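Local coordinates for protein purine nucleoside phosphorylase (Thermus thermophilus, PDB 1ODK) that probably catalyses the phosphate-dependent cleavage of purine nucleosides to free base and ribose 1-phosphate, the reaction of the purine nucleoside phosphorylases, at residues Val17-Asp22 with Gln61-Gly66; Val88-Ala93 with Ala201-Ile206; Val153-Ala158 with Ala177-Ala182. All coordinates share one frame; numbering follows the deposited sequence.

Interaction 1: Val17-Asp22 with Gln61-Gly66; sequences VLLPGD and QTTGMG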
# COMPACT_ATOMS: atom_id res chain seq x y z
N VAL B 17 35.04 -10.24 3.51
CA VAL B 17 34.27 -11.48 3.49
C VAL B 17 33.49 -11.73 2.20
O VAL B 17 32.89 -10.81 1.65
CB VAL B 17 33.22 -11.47 4.64
CG1 VAL B 17 32.63 -12.86 4.83
CG2 VAL B 17 33.85 -10.95 5.92
N LEU B 18 33.50 -12.98 1.73
CA LEU B 18 32.72 -13.34 0.54
C LEU B 18 31.47 -14.02 1.11
O LEU B 18 31.56 -14.77 2.09
CB LEU B 18 33.47 -14.32 -0.36
CG LEU B 18 34.75 -13.87 -1.08
CD1 LEU B 18 34.99 -14.78 -2.28
CD2 LEU B 18 34.64 -12.43 -1.53
N LEU B 19 30.32 -13.76 0.49
CA LEU B 19 29.06 -14.32 0.95
C LEU B 19 28.34 -15.23 -0.04
O LEU B 19 27.42 -14.79 -0.74
CB LEU B 19 28.10 -13.18 1.34
CG LEU B 19 28.54 -12.23 2.45
CD1 LEU B 19 27.55 -11.08 2.59
CD2 LEU B 19 28.65 -13.00 3.76
N PRO B 20 28.74 -16.51 -0.14
CA PRO B 20 28.02 -17.36 -1.08
C PRO B 20 26.73 -17.80 -0.37
O PRO B 20 26.66 -17.74 0.85
CB PRO B 20 28.98 -18.51 -1.33
CG PRO B 20 29.72 -18.62 -0.01
CD PRO B 20 29.95 -17.18 0.37
N GLY B 21 25.72 -18.22 -1.12
CA GLY B 21 24.49 -18.65 -0.47
C GLY B 21 24.55 -20.12 -0.07
O GLY B 21 24.02 -20.54 0.96
N ASP B 22 25.23 -20.90 -0.90
CA ASP B 22 25.38 -22.34 -0.73
C ASP B 22 26.60 -22.74 0.13
O ASP B 22 27.74 -22.40 -0.20
CB ASP B 22 25.47 -22.95 -2.13
CG ASP B 22 25.69 -24.45 -2.12
OD1 ASP B 22 25.76 -25.07 -1.04
OD2 ASP B 22 25.80 -25.01 -3.23
N GLN B 61 31.61 -16.75 4.17
CA GLN B 61 30.47 -17.09 5.02
C GLN B 61 29.17 -17.41 4.28
O GLN B 61 28.67 -16.60 3.50
CB GLN B 61 30.22 -15.95 6.00
CG GLN B 61 28.98 -16.12 6.90
CD GLN B 61 29.10 -17.32 7.82
OE1 GLN B 61 30.05 -17.42 8.60
NE2 GLN B 61 28.13 -18.23 7.75
N THR B 62 28.63 -18.59 4.56
CA THR B 62 27.38 -19.05 3.96
C THR B 62 26.24 -18.15 4.46
O THR B 62 26.17 -17.85 5.65
CB THR B 62 27.07 -20.49 4.40
OG1 THR B 62 28.13 -21.35 3.98
CG2 THR B 62 25.75 -20.97 3.82
N THR B 63 25.36 -17.73 3.55
CA THR B 63 24.24 -16.87 3.94
C THR B 63 22.89 -17.60 3.97
O THR B 63 21.95 -17.17 4.63
CB THR B 63 24.04 -15.70 2.97
OG1 THR B 63 23.62 -16.22 1.70
CG2 THR B 63 25.32 -14.89 2.80
N GLY B 64 22.80 -18.71 3.24
CA GLY B 64 21.53 -19.42 3.16
C GLY B 64 20.78 -18.74 2.02
O GLY B 64 21.34 -17.86 1.36
N MET B 65 19.53 -19.12 1.78
CA MET B 65 18.75 -18.51 0.70
C MET B 65 17.72 -17.53 1.23
O MET B 65 17.06 -17.79 2.24
CB MET B 65 18.02 -19.59 -0.10
CG MET B 65 18.92 -20.70 -0.62
SD MET B 65 17.97 -21.95 -1.51
CE MET B 65 17.26 -22.86 -0.18
N GLY B 66 17.58 -16.39 0.55
CA GLY B 66 16.61 -15.39 0.94
C GLY B 66 17.16 -14.27 1.81
O GLY B 66 18.09 -14.49 2.58
O HOH W 1 24.66 -14.76 -0.64
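Thr-63 meets the end of strand 16-20 through both backbone and side chain. Its N donates to Pro-20 O at 3.0 Å, while its side chain crosses that of Leu-19 at about a right angle, the methyl CG2 lying 3.6 Å from Leu-19 CB. With the hydroxyl set between the backbone N and the carbonyl carbon (chi1 67°), OG1 hydrogen-bonds to Gly-64 O at 2.8 Å, on a lone pair of that carbonyl. A water donates both to this OG1 and to Leu-19 O, linking the two segments once more. Earlier along the pair, Gln-61 N meets Leu-18 O almost head-on at 2.9 Å; later, Gly-64 N reaches Gly-21 O by a more bent bond, 3.2 Å long. The methyl CG2 of Thr-62 rests against the same Gly-21 O at 3.4 Å. Strands 16-20 and 56-61 are parallel neighbours in the sheet of the phosphorylase alpha/beta fold, and the contact follows them past their ends, where both segments lead into helices: Asp-22 N-caps helix 23-33, OD1 accepting from Gly-24 N, and Gly-66 takes the N-cap position of helix 67-79. At the backbone angles of Gly-64 any CB would strike the preceding carbonyl. Farther out, the bent Gln-61 chain brings NE2 to Thr-62 O at 2.9 Å, and its OE1 bonds to Tyr-40 OH. Val-74 and Leu-77 cover Leu-19, and Arg-44 of the second subunit packs on Asp-22.

Interaction 2: Val88-Ala93 with Ala201-Ile206; sequences VGTAGA and AVSNRI
Thr-90 and Ala-91 pair in parallel with Ala-201 and Val-202, joining strands 84-93 and 195-205 inside the mixed sheet of the phosphorylase fold; a beta bulge at Ser-203 then shifts the register by one residue, so that Ala-93 comes opposite Arg-205. Backbone hydrogen bonds run on both sides of the bulge: Ser-203 N to Ala-91 O at 2.9 Å, Ala-93 N to Asn-204 O at 2.7 Å, and Ile-206 N to Ala-93 O, the straightest at 174°. Ala-91 N, by contrast, approaches Ala-201 O from above the carbonyl plane.

Among the polar side chains, Ser-203 lies between Thr-90 and Asn-204. Ser-203 OG passes 3.6 Å from Thr-90 CB and donates to Asn-204 OD1 at 2.8 Å, in the carbonyl plane. Asn-204 CG sits between its backbone N and carbonyl carbon (chi1 63°), which folds the amide toward Ser-203 OG and Gly-92, OD1 lying 3.8 Å from Gly-92 CA. With an alanine here the acceptor is gone, which is likely to leave the Ser-203 hydroxyl free to turn and Gly-92 CA less covered. Leu-217 covers Thr-90 and Ser-203, and Arg-44 of the second subunit packs on Thr-90, consistent with the intersubunit active sites of hexameric relatives.

Apolar contacts hold the other sheet face, where Ala-93 CB touches Val-202 CG1 at 3.8 Å. At the strand end Ile-206 curls back, its CD1 3.7 Å from Gly-92 O.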
# COMPACT_ATOMS: atom_id res chain seq x y z
N VAL B 88 28.47 -13.48 -3.54
CA VAL B 88 28.82 -14.19 -4.76
C VAL B 88 27.76 -15.28 -4.85
O VAL B 88 27.62 -16.10 -3.95
CB VAL B 88 30.23 -14.84 -4.69
CG1 VAL B 88 31.29 -13.75 -4.77
CG2 VAL B 88 30.39 -15.66 -3.42
N GLY B 89 26.98 -15.25 -5.92
CA GLY B 89 25.94 -16.25 -6.05
C GLY B 89 25.47 -16.45 -7.47
O GLY B 89 26.12 -16.01 -8.42
N THR B 90 24.33 -17.11 -7.59
CA THR B 90 23.74 -17.40 -8.89
C THR B 90 22.48 -16.56 -9.09
O THR B 90 21.91 -16.04 -8.13
CB THR B 90 23.36 -18.88 -8.99
OG1 THR B 90 22.58 -19.23 -7.84
CG2 THR B 90 24.61 -19.74 -9.04
N ALA B 91 22.07 -16.43 -10.34
CA ALA B 91 20.89 -15.65 -10.67
C ALA B 91 20.21 -16.19 -11.91
O ALA B 91 20.85 -16.78 -12.78
CB ALA B 91 21.27 -14.18 -10.87
N GLY B 92 18.89 -15.99 -11.98
CA GLY B 92 18.12 -16.44 -13.12
C GLY B 92 17.92 -15.27 -14.06
O GLY B 92 17.33 -14.25 -13.68
N ALA B 93 18.42 -15.39 -15.29
CA ALA B 93 18.30 -14.32 -16.27
C ALA B 93 16.85 -13.97 -16.55
O ALA B 93 16.00 -14.85 -16.73
CB ALA B 93 19.00 -14.72 -17.56
N ALA B 201 26.59 -15.07 -11.11
CA ALA B 201 26.81 -15.88 -12.30
C ALA B 201 25.43 -16.38 -12.71
O ALA B 201 24.70 -16.94 -11.88
CB ALA B 201 27.72 -17.06 -11.97
N VAL B 202 25.05 -16.16 -13.96
CA VAL B 202 23.75 -16.61 -14.45
C VAL B 202 23.74 -18.14 -14.48
O VAL B 202 24.58 -18.76 -15.14
CB VAL B 202 23.46 -16.07 -15.86
CG1 VAL B 202 22.13 -16.60 -16.37
CG2 VAL B 202 23.44 -14.55 -15.84
N SER B 203 22.80 -18.74 -13.77
CA SER B 203 22.70 -20.20 -13.72
C SER B 203 21.54 -20.75 -14.54
O SER B 203 21.42 -21.97 -14.71
CB SER B 203 22.54 -20.66 -12.27
OG SER B 203 21.38 -20.09 -11.69
N ASN B 204 20.69 -19.86 -15.04
CA ASN B 204 19.54 -20.29 -15.82
C ASN B 204 18.70 -19.09 -16.23
O ASN B 204 19.03 -17.95 -15.90
CB ASN B 204 18.65 -21.20 -14.98
CG ASN B 204 18.07 -20.49 -13.77
OD1 ASN B 204 18.80 -20.17 -12.82
ND2 ASN B 204 16.77 -20.22 -13.80
N ARG B 205 17.61 -19.36 -16.93
CA ARG B 205 16.67 -18.34 -17.36
C ARG B 205 15.36 -18.61 -16.62
O ARG B 205 14.97 -19.77 -16.44
CB ARG B 205 16.44 -18.42 -18.87
CG ARG B 205 17.59 -17.84 -19.68
CD ARG B 205 17.82 -18.61 -20.96
NE ARG B 205 18.91 -18.04 -21.75
CZ ARG B 205 19.62 -18.72 -22.64
NH1 ARG B 205 19.37 -20.00 -22.84
NH2 ARG B 205 20.59 -18.11 -23.32
N ILE B 206 14.69 -17.55 -16.18
CA ILE B 206 13.44 -17.71 -15.46
C ILE B 206 12.51 -18.62 -16.25
O ILE B 206 12.29 -18.41 -17.44
CB ILE B 206 12.75 -16.35 -15.23
CG1 ILE B 206 13.67 -15.42 -14.43
CG2 ILE B 206 11.42 -16.55 -14.50
CD1 ILE B 206 14.13 -16.00 -13.11

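Interaction 3: Val153-Ala158 with Ala177-Ala182; sequences VASEDA and AFEMEA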
# COMPACT_ATOMS: atom_id res chain seq x y z
N VAL B 153 19.57 -6.03 -10.67
CA VAL B 153 19.09 -7.38 -10.43
C VAL B 153 17.86 -7.09 -9.59
O VAL B 153 17.65 -5.95 -9.16
CB VAL B 153 20.09 -8.27 -9.61
CG1 VAL B 153 21.35 -8.51 -10.42
CG2 VAL B 153 20.40 -7.62 -8.27
N ALA B 154 17.02 -8.10 -9.38
CA ALA B 154 15.85 -7.92 -8.54
C ALA B 154 15.95 -8.99 -7.46
O ALA B 154 16.15 -10.16 -7.78
CB ALA B 154 14.57 -8.12 -9.37
N SER B 155 15.85 -8.58 -6.20
CA SER B 155 15.90 -9.50 -5.08
C SER B 155 14.46 -9.84 -4.70
O SER B 155 13.70 -8.97 -4.27
CB SER B 155 16.62 -8.86 -3.88
OG SER B 155 17.94 -8.47 -4.21
N GLU B 156 14.07 -11.10 -4.88
CA GLU B 156 12.71 -11.52 -4.57
C GLU B 156 12.64 -12.53 -3.43
O GLU B 156 13.66 -13.09 -3.02
CB GLU B 156 12.08 -12.14 -5.82
CG GLU B 156 12.84 -13.36 -6.30
CD GLU B 156 12.17 -14.03 -7.48
OE1 GLU B 156 12.76 -14.98 -8.02
OE2 GLU B 156 11.06 -13.60 -7.84
N ASP B 157 11.42 -12.75 -2.94
CA ASP B 157 11.16 -13.68 -1.84
C ASP B 157 10.60 -15.02 -2.30
O ASP B 157 10.98 -16.07 -1.78
CB ASP B 157 10.15 -13.08 -0.85
CG ASP B 157 10.79 -12.11 0.13
OD1 ASP B 157 10.04 -11.39 0.81
OD2 ASP B 157 12.03 -12.09 0.23
N ALA B 158 9.69 -14.99 -3.28
CA ALA B 158 9.05 -16.20 -3.78
C ALA B 158 9.60 -16.72 -5.10
O ALA B 158 9.08 -16.43 -6.18
CB ALA B 158 7.53 -15.97 -3.90
N ALA B 177 18.48 -9.89 -14.10
CA ALA B 177 18.23 -11.22 -13.55
C ALA B 177 17.64 -11.12 -12.15
O ALA B 177 17.62 -10.04 -11.56
CB ALA B 177 19.55 -12.01 -13.51
N PHE B 178 17.17 -12.26 -11.64
CA PHE B 178 16.58 -12.33 -10.31
C PHE B 178 17.43 -13.18 -9.37
O PHE B 178 17.96 -14.22 -9.76
CB PHE B 178 15.18 -12.97 -10.36
CG PHE B 178 14.14 -12.10 -10.98
CD1 PHE B 178 14.14 -11.84 -12.35
CD2 PHE B 178 13.15 -11.53 -10.19
CE1 PHE B 178 13.17 -11.03 -12.92
CE2 PHE B 178 12.17 -10.71 -10.76
CZ PHE B 178 12.18 -10.46 -12.13
N GLU B 179 17.57 -12.73 -8.13
CA GLU B 179 18.30 -13.48 -7.12
C GLU B 179 17.54 -13.23 -5.82
O GLU B 179 16.43 -12.68 -5.86
CB GLU B 179 19.78 -13.05 -7.07
CG GLU B 179 20.03 -11.57 -7.04
CD GLU B 179 19.89 -10.99 -5.66
OE1 GLU B 179 20.69 -11.36 -4.78
OE2 GLU B 179 18.96 -10.18 -5.46
N MET B 180 18.09 -13.60 -4.67
CA MET B 180 17.31 -13.44 -3.44
C MET B 180 18.05 -12.91 -2.22
O MET B 180 17.68 -13.23 -1.09
CB MET B 180 16.68 -14.80 -3.08
CG MET B 180 15.84 -15.42 -4.20
SD MET B 180 15.34 -17.14 -3.86
CE MET B 180 14.20 -16.86 -2.49
N GLU B 181 19.08 -12.10 -2.41
CA GLU B 181 19.83 -11.62 -1.26
C GLU B 181 20.38 -10.19 -1.33
O GLU B 181 20.48 -9.51 -0.31
CB GLU B 181 21.01 -12.56 -0.99
CG GLU B 181 20.63 -13.98 -0.54
CD GLU B 181 20.23 -14.90 -1.68
OE1 GLU B 181 19.74 -16.01 -1.37
OE2 GLU B 181 20.40 -14.55 -2.87
N ALA B 182 20.72 -9.75 -2.53
CA ALA B 182 21.33 -8.44 -2.74
C ALA B 182 20.69 -7.22 -2.07
O ALA B 182 21.39 -6.44 -1.43
CB ALA B 182 21.48 -8.18 -4.24
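Ser-155 and Glu-179 turn their polar ends to each other on one face of two parallel strands, 152-156 and 175-179, which helix 164-171 connects as a beta-alpha-beta unit of the phosphorylase fold. Ser-155 OG donates to Glu-179 OE2; the modelled 2.4 Å is very short, so the exact length is doubtful. The glutamate reaches it because its chain starts between the backbone N and the carbonyl carbon (chi1 47°) and bends again at chi2. This folding leaves OE1 facing the turn beyond the strand, where two amides grip it: Ala-182 N at 2.8 Å on the syn lone pair, and Glu-181 N from above the carboxylate plane. Arg-87 forms a salt bridge with the same oxygen and another with Glu-181, so Arg-87 joins both glutamates of the turn into helix 182-192. Val-153 crosses Glu-179 obliquely, its CG2 4.2 Å from Ala-182 CB.

On the opposite face of the strands Phe-178 lies with one ring face over Ala-154, whose CB sits 4.1 Å from the ring centroid, displaced toward the rim: a CH-pi contact. Glu-156 runs at about a right angle to Phe-178, its carboxylate plane turned 47° from the ring, with Glu-156 OE2 3.8 Å from Phe-178 CD2. OE2 itself is hydrogen-bonded to Thr-162 OG1 and to Gln-118 of the second subunit, which sets the end of Glu-156 beside that subunit.

Between the faces the backbones pair in parallel fashion, Glu-179 N donating to Ala-154 O and Glu-156 N to Glu-179 O, each at 3.0 Å. Met-180 follows, alongside the backbone of Glu-156; a bend at its last torsion (chi3 68°) brings the methyl CE to 3.4 Å from Asp-157 O.

Overall arrangement
All three contacts belong to one mixed sheet and meet around strand 84-93, which is part of interaction 2, paired there with 195-205, and runs beside strand 16-20 of interaction 1 and, antiparallel, beside 175-179 of interaction 3. Their centres lie about 15 Å (1 and 2), 14 Å (1 and 3) and 10 Å (2 and 3) apart. Along the chain interaction 1 closes before the others open, whereas interaction 3 is nested within the loop closed by interaction 2. Probable hydrogen bonds join them: Leu-19 O with Val-88 N, Gly-66 N with Glu-181 OE1, and Gly-92 O with Phe-178 N. Each also approaches the second subunit, as expected if the active site forms at strand ends near that interface.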